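Local coordinates for cell division protein FtsX (Streptococcus pneumoniae, PDB 6HE6) that works in cell division as part of the ABC transporter FtsEX, and interacts through its large extracellular loop with the peptidoglycan hydrolase PcsB, at residues F57-K60 and E61-Y64; I6-N9 and V10-V13. All blocks are in the same frame, centred on the assembly; numbering follows the deposited sequence.

Overall arrangement
Interaction 2 comes first along the chain, joining the loop 6-9, which ends in a short 3-10 turn, to the start of strand 11-16. Interaction 1 follows at 57-64, where the edge strand 52-58 passes into helix 60-70. Their centres lie about 17 Å apart and their nearest atoms about 6 Å, so they do not touch. Both are joined to the same antiparallel four-stranded sheet, ordered 52-58, 88-93, 11-16, 112-116, in which strand 88-93 separates the two strands concerned and bonds to both. Interaction 2 thus marks the entry of the chain into the sheet of the extracellular domain, while interaction 1 leads from it to the helix that carries Tyr64 of the detergent pocket.

Interaction 1 (F57-K60 and E61-Y64); sequences FSSK and EEQY. With CAT (dodecane-trimethylamine), chain C.
Ser59 and Glu62 face each other with CA atoms 5.2 Å apart as the chain leaves strand 52-58, turns at Ser59 and winds into helix 60-70. Ser59 is the N-cap: its OG, placed between the backbone N and the carbonyl carbon (chi1 80°), accepts a nearly straight bond from Glu62 N at 2.9 Å. The same OG donates weakly to Glu61 OE1. The reciprocal half of a capping box is missing, since Glu62 OE1 stops 3.6 Å from Ser59 N; that buried N-H has no hydrogen-bond partner and lies over one face of the Phe57 ring, offset toward its rim. Lys60 and Glu61 run side by side, and the bend at chi2 of Glu61 brings its carboxylate back so that Lys60 NZ meets OE2 on the syn side in a 2.9 Å salt bridge. A negative group at this helix start would also be favoured by the helix dipole. The extended Gln63 side chain reaches back to the end of the strand, where NE2 gives Ser58 O a 3.2 Å bond from above the carbonyl plane, while its own amide plane contains the acceptor. Gln63 CG rests 3.3 Å from Ser58 OG. Tyr64 N bonds to Lys60 O, one turn back toward the start of the helix, and the Tyr64 side chain leads the other way. There CAT C2 lies 3.8 Å above one ring face, and the trimethylammonium methyl CB1 reaches Tyr64 CD2 at 3.4 Å. This is a serine-capped strand-to-helix turn whose first helical turn supplies one wall of the dodecane-trimethylamine pocket, with Glu79 beside the same tyrosine.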
loop_
_atom_site.group_PDB
_atom_site.type_symbol
_atom_site.label_atom_id
_atom_site.label_comp_id
_atom_site.label_asym_id
_atom_site.label_seq_id
_atom_site.Cartn_x
_atom_site.Cartn_y
_atom_site.Cartn_z
ATOM N N PHE A 57 -3.422 1.598 4.429
ATOM C CA PHE A 57 -1.985 1.631 4.197
ATOM C C PHE A 57 -1.265 0.496 4.927
ATOM O O PHE A 57 -1.506 0.248 6.112
ATOM C CB PHE A 57 -1.389 2.977 4.652
ATOM C CG PHE A 57 0.038 3.201 4.188
ATOM C CD1 PHE A 57 0.356 3.180 2.839
ATOM C CD2 PHE A 57 1.056 3.432 5.100
ATOM C CE1 PHE A 57 1.669 3.387 2.414
ATOM C CE2 PHE A 57 2.344 3.642 4.684
ATOM C CZ PHE A 57 2.657 3.615 3.338
ATOM N N SER A 58 -0.334 -0.161 4.222
ATOM C CA SER A 58 0.561 -1.174 4.799
ATOM C C SER A 58 1.990 -0.819 4.398
ATOM O O SER A 58 2.402 -1.051 3.257
ATOM C CB SER A 58 0.198 -2.588 4.332
ATOM O OG SER A 58 1.243 -3.527 4.584
ATOM N N SER A 59 2.749 -0.261 5.328
ATOM C CA SER A 59 4.101 0.169 5.004
ATOM C C SER A 59 5.037 -1.018 4.737
ATOM O O SER A 59 4.818 -2.151 5.194
ATOM C CB SER A 59 4.683 0.966 6.153
ATOM O OG SER A 59 5.131 0.041 7.113
ATOM N N LYS A 60 6.141 -0.721 4.055
ATOM C CA LYS A 60 7.156 -1.744 3.828
ATOM C C LYS A 60 7.767 -2.233 5.143
ATOM O O LYS A 60 8.066 -3.425 5.292
ATOM C CB LYS A 60 8.242 -1.217 2.884
ATOM C CG LYS A 60 8.969 0.051 3.336
ATOM C CD LYS A 60 9.956 0.528 2.237
ATOM C CE LYS A 60 9.922 2.047 2.060
ATOM N NZ LYS A 60 10.430 2.794 3.263
ATOM N N GLU A 61 7.970 -1.329 6.102
ATOM C CA GLU A 61 8.438 -1.732 7.425
ATOM C C GLU A 61 7.512 -2.787 8.019
ATOM O O GLU A 61 7.927 -3.914 8.315
ATOM C CB GLU A 61 8.514 -0.505 8.338
ATOM C CG GLU A 61 9.566 0.506 7.899
ATOM C CD GLU A 61 9.183 1.293 6.663
ATOM O OE1 GLU A 61 7.984 1.321 6.317
ATOM O OE2 GLU A 61 10.091 1.880 6.030
ATOM N N GLU A 62 6.231 -2.436 8.145
ATOM C CA GLU A 62 5.248 -3.341 8.716
ATOM C C GLU A 62 5.251 -4.698 8.008
ATOM O O GLU A 62 5.198 -5.743 8.669
ATOM C CB GLU A 62 3.881 -2.663 8.637
ATOM C CG GLU A 62 2.694 -3.489 9.013
ATOM C CD GLU A 62 1.409 -2.819 8.563
ATOM O OE1 GLU A 62 1.406 -1.574 8.407
ATOM O OE2 GLU A 62 0.413 -3.539 8.339
ATOM N N GLN A 63 5.347 -4.709 6.665
ATOM C CA GLN A 63 5.339 -5.975 5.930
ATOM C C GLN A 63 6.529 -6.840 6.294
ATOM O O GLN A 63 6.422 -8.072 6.279
ATOM C CB GLN A 63 5.327 -5.761 4.412
ATOM C CG GLN A 63 4.068 -5.128 3.869
ATOM C CD GLN A 63 4.136 -4.861 2.365
ATOM O OE1 GLN A 63 4.527 -5.731 1.580
ATOM N NE2 GLN A 63 3.768 -3.642 1.967
ATOM N N TYR A 64 7.668 -6.222 6.620
ATOM C CA TYR A 64 8.833 -7.023 6.963
ATOM C C TYR A 64 8.720 -7.570 8.385
ATOM O O TYR A 64 9.066 -8.727 8.630
ATOM C CB TYR A 64 10.124 -6.217 6.784
ATOM C CG TYR A 64 11.322 -6.929 7.358
ATOM C CD1 TYR A 64 11.846 -8.049 6.723
ATOM C CD2 TYR A 64 11.919 -6.505 8.538
ATOM C CE1 TYR A 64 12.934 -8.726 7.241
ATOM C CE2 TYR A 64 13.027 -7.190 9.071
ATOM C CZ TYR A 64 13.521 -8.292 8.408
ATOM O OH TYR A 64 14.602 -8.986 8.908
HETATM C C1 CAT C . 15.938 -4.504 6.130
HETATM C C2 CAT C . 15.507 -5.974 6.013
HETATM C C3 CAT C . 14.876 -6.262 4.640
HETATM C C4 CAT C . 15.002 -7.737 4.221
HETATM C C5 CAT C . 14.248 -7.962 2.899
HETATM C C6 CAT C . 14.551 -9.310 2.222
HETATM C C7 CAT C . 15.069 -9.043 0.805
HETATM C C8 CAT C . 14.807 -10.178 -0.191
HETATM C C9 CAT C . 14.554 -9.535 -1.560
HETATM C C10 CAT C . 14.716 -10.535 -2.703
HETATM C C11 CAT C . 13.631 -10.259 -3.750
HETATM C C12 CAT C . 14.251 -10.139 -5.142
HETATM C CA1 CAT C . 15.741 -2.441 7.353
HETATM C CB1 CAT C . 13.988 -4.043 7.384
HETATM C CC1 CAT C . 16.054 -4.463 8.513
HETATM N NE1 CAT C . 15.431 -3.870 7.341
#

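Interaction 2 (I6-N9 and V10-V13); sequences IENN and VRVV
Asn8 OD1 takes a 2.8 Å hydrogen bond from Arg11 NH1, lying in the plane of the guanidinium at its edge while the donor lies in the amide carbonyl plane. The two flat groups are only 16° apart, so a nearly coplanar pair bridges the turn, although the N-H...O angle of 133° leaves the bond bent. Asn8 holds its CG opposite the backbone N (chi1 174°), which swings the amide round to the arginine; the arginine chain answers with bends at chi2 and chi3. Across the turn, Ile6 CG2 packs on Val10 CG1 at 3.6 Å, the two branched side chains crossing at about a right angle. CG1 of Val10 also lies 3.4 Å from Glu7 O, tucked against the backbone of the turn. Behind these contacts stand two bonds of 3-10 type, each spanning three residues: Val10 N to Glu7 O at 3.2 Å, and a weak one from Arg11 N to Asn8 O. The amide of Asn9, with CG between its backbone N and carbonyl carbon, comes near the next residue, leaving OD1 3.0 Å from Val10 N but at too poor an angle for a bond. The turn thus reverses the chain at the surface and delivers Arg11 into the sheet. Strand 11-16 then runs between strands 88-93 and 112-116: Val12 bonds through its backbone to Val91, as Val10 just before it does to Ala93, and Val13 to Gln116. Ile6 reaches Ile90 and Glu92, so the loop also leans on strand 88-93, while Arg11 touches Gln116 on the other neighbouring strand.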
loop_
_atom_site.group_PDB
_atom_site.type_symbol
_atom_site.label_atom_id
_atom_site.label_comp_id
_atom_site.label_asym_id
_atom_site.label_seq_id
_atom_site.Cartn_x
_atom_site.Cartn_y
_atom_site.Cartn_z
ATOM N N ILE A 6 -9.245 -8.830 6.020
ATOM C CA ILE A 6 -10.003 -8.885 4.772
ATOM C C ILE A 6 -9.872 -10.288 4.195
ATOM O O ILE A 6 -8.811 -10.906 4.299
ATOM C CB ILE A 6 -9.497 -7.825 3.767
ATOM C CG1 ILE A 6 -9.465 -6.441 4.419
ATOM C CG2 ILE A 6 -10.361 -7.793 2.525
ATOM C CD1 ILE A 6 -8.171 -5.700 4.216
ATOM N N GLU A 7 -10.958 -10.817 3.630
ATOM C CA GLU A 7 -11.005 -12.185 3.050
ATOM C C GLU A 7 -10.232 -12.230 1.731
ATOM O O GLU A 7 -10.285 -11.279 0.995
ATOM C CB GLU A 7 -12.452 -12.612 2.860
ATOM C CG GLU A 7 -13.146 -12.959 4.162
ATOM C CD GLU A 7 -12.295 -13.691 5.192
ATOM O OE1 GLU A 7 -11.247 -14.226 4.809
ATOM O OE2 GLU A 7 -12.693 -13.742 6.372
ATOM N N ASN A 8 -9.676 -13.380 1.394
ATOM C CA ASN A 8 -8.764 -13.522 0.257
ATOM C C ASN A 8 -9.442 -13.151 -1.056
ATOM O O ASN A 8 -8.828 -12.519 -1.929
ATOM C CB ASN A 8 -8.235 -14.966 0.222
ATOM C CG ASN A 8 -7.378 -15.277 -1.012
ATOM O OD1 ASN A 8 -6.655 -14.420 -1.528
ATOM N ND2 ASN A 8 -7.445 -16.527 -1.473
ATOM N N ASN A 9 -10.718 -13.521 -1.204
ATOM C CA ASN A 9 -11.394 -13.445 -2.491
ATOM C C ASN A 9 -11.758 -12.019 -2.857
ATOM O O ASN A 9 -12.291 -11.795 -3.950
ATOM C CB ASN A 9 -12.655 -14.331 -2.490
ATOM C CG ASN A 9 -13.708 -13.892 -1.469
ATOM O OD1 ASN A 9 -13.526 -12.923 -0.748
ATOM N ND2 ASN A 9 -14.789 -14.654 -1.371
ATOM N N VAL A 10 -11.468 -11.056 -1.984
ATOM C CA VAL A 10 -11.970 -9.701 -2.156
ATOM C C VAL A 10 -10.824 -8.724 -1.916
ATOM O O VAL A 10 -11.000 -7.504 -1.965
ATOM C CB VAL A 10 -13.168 -9.478 -1.209
ATOM C CG1 VAL A 10 -12.741 -9.029 0.191
ATOM C CG2 VAL A 10 -14.182 -8.579 -1.818
ATOM N N ARG A 11 -9.632 -9.252 -1.697
ATOM C CA ARG A 11 -8.473 -8.432 -1.384
ATOM C C ARG A 11 -7.708 -8.121 -2.664
ATOM O O ARG A 11 -7.497 -9.003 -3.504
ATOM C CB ARG A 11 -7.594 -9.152 -0.362
ATOM C CG ARG A 11 -6.280 -8.482 -0.018
ATOM C CD ARG A 11 -5.159 -9.511 0.016
ATOM N NE ARG A 11 -4.661 -9.764 -1.333
ATOM C CZ ARG A 11 -4.889 -10.879 -2.021
ATOM N NH1 ARG A 11 -5.606 -11.858 -1.482
ATOM N NH2 ARG A 11 -4.405 -11.014 -3.251
ATOM N N VAL A 12 -7.338 -6.854 -2.832
ATOM C CA VAL A 12 -6.416 -6.430 -3.874
ATOM C C VAL A 12 -5.317 -5.620 -3.208
ATOM O O VAL A 12 -5.596 -4.764 -2.361
ATOM C CB VAL A 12 -7.102 -5.600 -4.977
ATOM C CG1 VAL A 12 -6.075 -5.061 -5.940
ATOM C CG2 VAL A 12 -8.104 -6.440 -5.737
ATOM N N VAL A 13 -4.068 -5.909 -3.562
ATOM C CA VAL A 13 -2.914 -5.234 -2.988
ATOM C C VAL A 13 -2.344 -4.322 -4.058
ATOM O O VAL A 13 -2.094 -4.758 -5.188
ATOM C CB VAL A 13 -1.850 -6.226 -2.482
ATOM C CG1 VAL A 13 -0.703 -5.475 -1.851
ATOM C CG2 VAL A 13 -2.454 -7.188 -1.490
#